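Local coordinates for protein NAD(P)-dependent oxidoreductase (Pseudomonas putida, PDB 7A3W) that probably catalyses NADPH-dependent imine reduction, reductive amination and conjugate reduction of unsaturated imines, as an imine reductase with a Rossmann-type cofactor domain, at residues 100-112 and 168-180. Numbering follows the deposited sequence. Where two conformers were deposited one is given.
With NDP (NADPH dihydro-nicotinamide-adenine-dinucleotide phosphate), chain F.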
loop_
_atom_site.group_PDB
_atom_site.type_symbol
_atom_site.label_atom_id
_atom_site.label_comp_id
_atom_site.label_asym_id
_atom_site.label_seq_id
_atom_site.Cartn_x
_atom_site.Cartn_y
_atom_site.Cartn_z
ATOM N N SER B 100 15.352 -6.941 -16.893
ATOM C CA SER B 100 14.822 -5.697 -17.504
ATOM C C SER B 100 13.290 -5.784 -17.558
ATOM O O SER B 100 12.761 -6.864 -17.818
ATOM C CB SER B 100 15.450 -5.472 -18.854
ATOM O OG SER B 100 14.529 -4.888 -19.760
ATOM N N THR B 101 12.604 -4.682 -17.265
ATOM C CA THR B 101 11.136 -4.550 -17.398
ATOM C C THR B 101 10.746 -4.666 -18.870
ATOM O O THR B 101 11.434 -4.100 -19.714
ATOM C CB THR B 101 10.640 -3.214 -16.842
ATOM O OG1 THR B 101 10.978 -3.174 -15.453
ATOM C CG2 THR B 101 9.149 -3.030 -17.037
ATOM N N GLY B 102 9.676 -5.411 -19.152
ATOM C CA GLY B 102 9.233 -5.654 -20.535
ATOM C C GLY B 102 7.960 -6.439 -20.573
ATOM O O GLY B 102 7.484 -6.872 -19.528
ATOM N N THR B 103 7.369 -6.574 -21.763
ATOM C CA THR B 103 6.058 -7.230 -21.967
ATOM C C THR B 103 6.253 -8.739 -22.135
ATOM O O THR B 103 7.395 -9.179 -22.379
ATOM C CB THR B 103 5.341 -6.664 -23.194
ATOM O OG1 THR B 103 4.040 -7.239 -23.261
ATOM C CG2 THR B 103 6.046 -7.003 -24.481
ATOM N N VAL B 104 5.174 -9.513 -22.008
ATOM C CA VAL B 104 5.223 -10.997 -22.185
ATOM C C VAL B 104 5.616 -11.306 -23.636
ATOM O O VAL B 104 6.338 -12.294 -23.838
ATOM C CB VAL B 104 3.900 -11.676 -21.779
ATOM C CG1 VAL B 104 2.738 -10.712 -21.792
ATOM C CG2 VAL B 104 3.602 -12.895 -22.639
ATOM N N ASP B 105 5.182 -10.471 -24.601
ATOM C CA ASP B 105 5.559 -10.601 -26.030
ATOM C C ASP B 105 7.088 -10.488 -26.191
ATOM O O ASP B 105 7.691 -11.319 -26.918
ATOM C CB ASP B 105 4.838 -9.556 -26.892
ATOM C CG ASP B 105 3.326 -9.728 -26.989
ATOM O OD1 ASP B 105 2.752 -10.506 -26.199
ATOM O OD2 ASP B 105 2.710 -9.079 -27.875
ATOM N N ASP B 106 7.722 -9.538 -25.511
ATOM C CA ASP B 106 9.195 -9.383 -25.507
ATOM C C ASP B 106 9.823 -10.672 -24.979
ATOM O O ASP B 106 10.800 -11.137 -25.571
ATOM C CB ASP B 106 9.694 -8.253 -24.601
ATOM C CG ASP B 106 9.338 -6.844 -25.037
ATOM O OD1 ASP B 106 9.295 -6.605 -26.232
ATOM O OD2 ASP B 106 9.124 -5.994 -24.136
ATOM N N VAL B 107 9.287 -11.214 -23.891
ATOM C CA VAL B 107 9.873 -12.408 -23.215
ATOM C C VAL B 107 9.825 -13.568 -24.203
ATOM O O VAL B 107 10.811 -14.283 -24.336
ATOM C CB VAL B 107 9.107 -12.747 -21.930
ATOM C CG1 VAL B 107 9.522 -14.097 -21.378
ATOM C CG2 VAL B 107 9.240 -11.636 -20.903
ATOM N N GLU B 108 8.698 -13.721 -24.899
ATOM C CA GLU B 108 8.499 -14.846 -25.842
ATOM C C GLU B 108 9.537 -14.737 -26.965
ATOM O O GLU B 108 10.185 -15.758 -27.275
ATOM C CB GLU B 108 7.064 -14.894 -26.346
ATOM C CG GLU B 108 6.116 -15.461 -25.308
ATOM C CD GLU B 108 4.673 -15.674 -25.708
ATOM O OE1 GLU B 108 4.181 -14.953 -26.613
ATOM O OE2 GLU B 108 4.048 -16.572 -25.114
ATOM N N ARG B 109 9.700 -13.549 -27.556
ATOM C CA ARG B 109 10.683 -13.293 -28.645
ATOM C C ARG B 109 12.100 -13.586 -28.139
ATOM O O ARG B 109 12.858 -14.283 -28.850
ATOM C CB ARG B 109 10.550 -11.860 -29.159
ATOM C CG ARG B 109 9.286 -11.618 -29.971
ATOM C CD ARG B 109 9.311 -10.297 -30.712
ATOM N NE ARG B 109 8.162 -10.170 -31.596
ATOM N N ILE B 110 12.433 -13.102 -26.945
ATOM C CA ILE B 110 13.798 -13.262 -26.374
ATOM C C ILE B 110 14.060 -14.739 -26.100
ATOM O O ILE B 110 15.130 -15.217 -26.523
ATOM C CB ILE B 110 14.002 -12.383 -25.141
ATOM C CG1 ILE B 110 14.017 -10.912 -25.548
ATOM C CG2 ILE B 110 15.270 -12.766 -24.405
ATOM C CD1 ILE B 110 13.778 -9.964 -24.390
ATOM N N ALA B 111 13.118 -15.445 -25.481
ATOM C CA ALA B 111 13.291 -16.881 -25.146
ATOM C C ALA B 111 13.584 -17.674 -26.436
ATOM O O ALA B 111 14.434 -18.564 -26.396
ATOM C CB ALA B 111 12.080 -17.425 -24.426
ATOM N N LYS B 112 12.906 -17.331 -27.532
ATOM C CA LYS B 112 13.041 -18.000 -28.840
ATOM C C LYS B 112 14.461 -17.757 -29.367
ATOM O O LYS B 112 15.161 -18.746 -29.647
ATOM C CB LYS B 112 11.953 -17.466 -29.782
ATOM C CG LYS B 112 11.871 -18.115 -31.146
ATOM C CD LYS B 112 11.248 -17.213 -32.215
ATOM N N ALA B 168 8.526 -22.831 -14.373
ATOM C CA ALA B 168 9.384 -23.146 -15.534
ATOM C C ALA B 168 8.988 -22.315 -16.756
ATOM O O ALA B 168 9.790 -22.245 -17.660
ATOM C CB ALA B 168 9.296 -24.617 -15.836
ATOM N N ASP B 169 7.825 -21.692 -16.782
ATOM C CA ASP B 169 7.424 -20.944 -17.997
ATOM C C ASP B 169 8.178 -19.620 -17.995
ATOM O O ASP B 169 8.024 -18.824 -17.082
ATOM C CB ASP B 169 5.921 -20.744 -18.053
ATOM C CG ASP B 169 5.421 -20.172 -19.360
ATOM O OD1 ASP B 169 6.203 -19.534 -20.084
ATOM O OD2 ASP B 169 4.255 -20.442 -19.663
ATOM N N PRO B 170 9.027 -19.323 -18.994
ATOM C CA PRO B 170 9.711 -18.033 -19.034
ATOM C C PRO B 170 8.749 -16.838 -18.913
ATOM O O PRO B 170 9.152 -15.820 -18.369
ATOM C CB PRO B 170 10.427 -18.040 -20.396
ATOM C CG PRO B 170 9.857 -19.203 -21.161
ATOM C CD PRO B 170 9.389 -20.192 -20.123
ATOM N N THR B 171 7.495 -16.980 -19.364
ATOM C CA THR B 171 6.499 -15.879 -19.358
ATOM C C THR B 171 5.796 -15.765 -17.993
ATOM O O THR B 171 5.003 -14.848 -17.850
ATOM C CB THR B 171 5.444 -16.005 -20.466
ATOM O OG1 THR B 171 4.699 -17.207 -20.265
ATOM C CG2 THR B 171 6.035 -15.974 -21.857
ATOM N N ALA B 172 6.110 -16.590 -16.996
ATOM C CA ALA B 172 5.356 -16.583 -15.728
ATOM C C ALA B 172 5.710 -15.319 -14.936
ATOM O O ALA B 172 4.809 -14.739 -14.287
ATOM C CB ALA B 172 5.641 -17.834 -14.933
ATOM N N CYS B 173 6.977 -14.891 -14.980
ATOM C CA CYS B 173 7.485 -13.821 -14.093
ATOM C C CYS B 173 6.778 -12.499 -14.416
ATOM O O CYS B 173 6.306 -11.799 -13.458
ATOM C CB CYS B 173 9.004 -13.711 -14.206
ATOM S SG CYS B 173 9.676 -12.310 -13.290
ATOM N N THR B 174 6.726 -12.123 -15.686
ATOM C CA THR B 174 6.313 -10.759 -16.118
ATOM C C THR B 174 4.928 -10.381 -15.577
ATOM O O THR B 174 4.770 -9.288 -15.038
ATOM C CB THR B 174 6.456 -10.583 -17.635
ATOM O OG1 THR B 174 7.849 -10.367 -17.826
ATOM C CG2 THR B 174 5.692 -9.398 -18.186
ATOM N N PRO B 175 3.838 -11.157 -15.776
ATOM C CA PRO B 175 2.525 -10.682 -15.329
ATOM C C PRO B 175 2.456 -10.476 -13.815
ATOM O O PRO B 175 1.870 -9.513 -13.361
ATOM C CB PRO B 175 1.555 -11.754 -15.850
ATOM C CG PRO B 175 2.314 -12.383 -17.004
ATOM C CD PRO B 175 3.751 -12.427 -16.526
ATOM N N THR B 176 3.074 -11.375 -13.055
ATOM C CA THR B 176 3.135 -11.292 -11.582
ATOM C C THR B 176 3.939 -10.059 -11.173
ATOM O O THR B 176 3.472 -9.296 -10.321
ATOM C CB THR B 176 3.685 -12.605 -11.029
ATOM O OG1 THR B 176 2.670 -13.580 -11.290
ATOM C CG2 THR B 176 4.017 -12.560 -9.550
ATOM N N TYR B 177 5.115 -9.884 -11.764
ATOM C CA TYR B 177 6.017 -8.720 -11.556
ATOM C C TYR B 177 5.243 -7.437 -11.810
ATOM O O TYR B 177 5.242 -6.539 -10.960
ATOM C CB TYR B 177 7.218 -8.872 -12.489
ATOM C CG TYR B 177 8.128 -7.694 -12.690
ATOM C CD1 TYR B 177 9.130 -7.412 -11.773
ATOM C CD2 TYR B 177 8.068 -6.919 -13.842
ATOM C CE1 TYR B 177 10.040 -6.387 -11.973
ATOM C CE2 TYR B 177 8.944 -5.857 -14.037
ATOM C CZ TYR B 177 9.954 -5.610 -13.114
ATOM O OH TYR B 177 10.866 -4.604 -13.284
ATOM N N LEU B 178 4.552 -7.357 -12.942
ATOM C CA LEU B 178 3.827 -6.120 -13.278
ATOM C C LEU B 178 2.633 -5.909 -12.329
ATOM O O LEU B 178 2.372 -4.734 -11.935
ATOM C CB LEU B 178 3.408 -6.187 -14.741
ATOM C CG LEU B 178 4.524 -6.215 -15.791
ATOM C CD1 LEU B 178 3.902 -6.333 -17.183
ATOM C CD2 LEU B 178 5.421 -4.995 -15.732
ATOM N N ALA B 179 1.960 -6.980 -11.907
ATOM C CA ALA B 179 0.805 -6.915 -10.978
ATOM C C ALA B 179 1.293 -6.405 -9.611
ATOM O O ALA B 179 0.662 -5.525 -9.032
ATOM C CB ALA B 179 0.133 -8.264 -10.869
ATOM N N LEU B 180 2.412 -6.936 -9.108
ATOM C CA LEU B 180 2.980 -6.463 -7.819
ATOM C C LEU B 180 3.401 -4.989 -7.890
ATOM O O LEU B 180 3.176 -4.251 -6.917
ATOM C CB LEU B 180 4.144 -7.365 -7.425
ATOM C CG LEU B 180 3.736 -8.783 -7.072
ATOM C CD1 LEU B 180 4.930 -9.721 -7.039
ATOM C CD2 LEU B 180 3.010 -8.819 -5.738
HETATM P PA NDP F . 18.737 3.481 -16.000
HETATM O O1A NDP F . 19.629 3.927 -14.877
HETATM O O2A NDP F . 17.992 4.469 -16.868
HETATM O O5B NDP F . 19.640 2.563 -16.951
HETATM C C5B NDP F . 19.155 2.162 -18.245
HETATM C C4B NDP F . 20.198 1.250 -18.835
HETATM O O4B NDP F . 19.753 0.784 -20.143
HETATM C C3B NDP F . 21.577 1.882 -19.060
HETATM O O3B NDP F . 22.544 0.865 -18.932
HETATM C C2B NDP F . 21.436 2.372 -20.492
HETATM O O2B NDP F . 22.644 2.575 -21.236
HETATM C C1B NDP F . 20.739 1.153 -21.079
HETATM N N9A NDP F . 20.118 1.415 -22.362
HETATM C C8A NDP F . 19.100 2.277 -22.672
HETATM N N7A NDP F . 18.793 2.264 -23.947
HETATM C C5A NDP F . 19.632 1.302 -24.493
HETATM C C6A NDP F . 19.802 0.812 -25.801
HETATM N N6A NDP F . 19.077 1.213 -26.852
HETATM N N1A NDP F . 20.739 -0.141 -25.989
HETATM C C2A NDP F . 21.470 -0.555 -24.945
HETATM N N3A NDP F . 21.417 -0.159 -23.680
HETATM C C4A NDP F . 20.465 0.781 -23.523
HETATM O O3 NDP F . 17.672 2.386 -15.545
HETATM P PN NDP F . 17.740 1.454 -14.229
HETATM O O1N NDP F . 17.116 2.259 -13.152
HETATM O O2N NDP F . 19.137 0.954 -14.014
HETATM O O5D NDP F . 16.713 0.314 -14.633
HETATM C C5D NDP F . 17.062 -0.813 -15.464
HETATM C C4D NDP F . 15.910 -1.785 -15.453
HETATM O O4D NDP F . 15.716 -2.311 -14.111
HETATM C C3D NDP F . 14.549 -1.217 -15.894
HETATM O O3D NDP F . 13.924 -2.128 -16.788
HETATM C C2D NDP F . 13.826 -1.016 -14.576
HETATM O O2D NDP F . 12.415 -1.031 -14.749
HETATM C C1D NDP F . 14.382 -2.155 -13.718
HETATM N N1N NDP F . 14.379 -1.868 -12.250
HETATM C C2N NDP F . 15.018 -0.778 -11.701
HETATM C C3N NDP F . 14.859 -0.438 -10.373
HETATM C C7N NDP F . 15.530 0.738 -9.746
HETATM O O7N NDP F . 15.217 1.024 -8.591
HETATM N N7N NDP F . 16.461 1.426 -10.387
HETATM C C4N NDP F . 14.049 -1.314 -9.499
HETATM C C5N NDP F . 13.448 -2.443 -10.163
HETATM C C6N NDP F . 13.709 -2.738 -11.419
HETATM P P2B NDP F . 23.354 4.018 -21.065
HETATM O O1X NDP F . 22.231 5.030 -21.285
HETATM O O2X NDP F . 24.057 4.065 -19.726
HETATM O O3X NDP F . 24.315 3.940 -22.232
HETATM O O HOH W 1 8.890 -7.367 -17.003
#
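Thr101 OG1 is gripped by two hydroxyls, Tyr177 OH at 2.6 Å and O2D of the nicotinamide ribose of NADPH at 2.7 Å, both hydrogen bonds in which either partner could be the donor. The threonine arrives at the edge of the tyrosine ring, in its plane, and the two side chains cross at about a right angle. With CG anti to the backbone N (chi1 167°), Tyr177 stretches from its helix to reach this hydroxyl. Thr101 N adds a bond of 2.9 Å to NADPH O3D, so one residue holds both hydroxyls of the nicotinamide ribose, and Tyr177, itself lining the NADPH pocket, helps position the Thr101 hydroxyl. Next along, a water accepts from Gly102 N at 3.0 Å and also bonds Thr174 OG1, while Thr174 CG2 packs against Gly102 O.

Farther from the cofactor, methyl groups carry most of the contact. Val107 runs alongside Thr174, pointing the other way, its CG2 3.6 Å from Thr174 OG1, and its other methyl, CG1, rests on the carbonyl of Pro170; Ala111 CB meets the ring of that proline. Thr171 CG2 sits 3.5 Å from Glu108 CG and also touches Val104 CG2. Thr171 OG1 turns back instead, joining its own backbone N on one face of the Asp169 carboxylate at OD1; the backbone bond closes an Asx turn. A glycine in place of Thr171 would probably open a gap beside Val104 and Glu108 and leave Asp169 OD1 with the backbone bond but without its hydroxyl partner.

The contact thus ties helix 104-116 of the Rossmann-type domain to the first turns of the long helix 173-200, which falls in the C-terminal reductive-aminase-like family region. Val107 and Pro170 both touch strand 120-126, at Asp123 and Tyr121, strand 140-144 packs on Tyr177, and Arg258 of the second subunit lies against Val104.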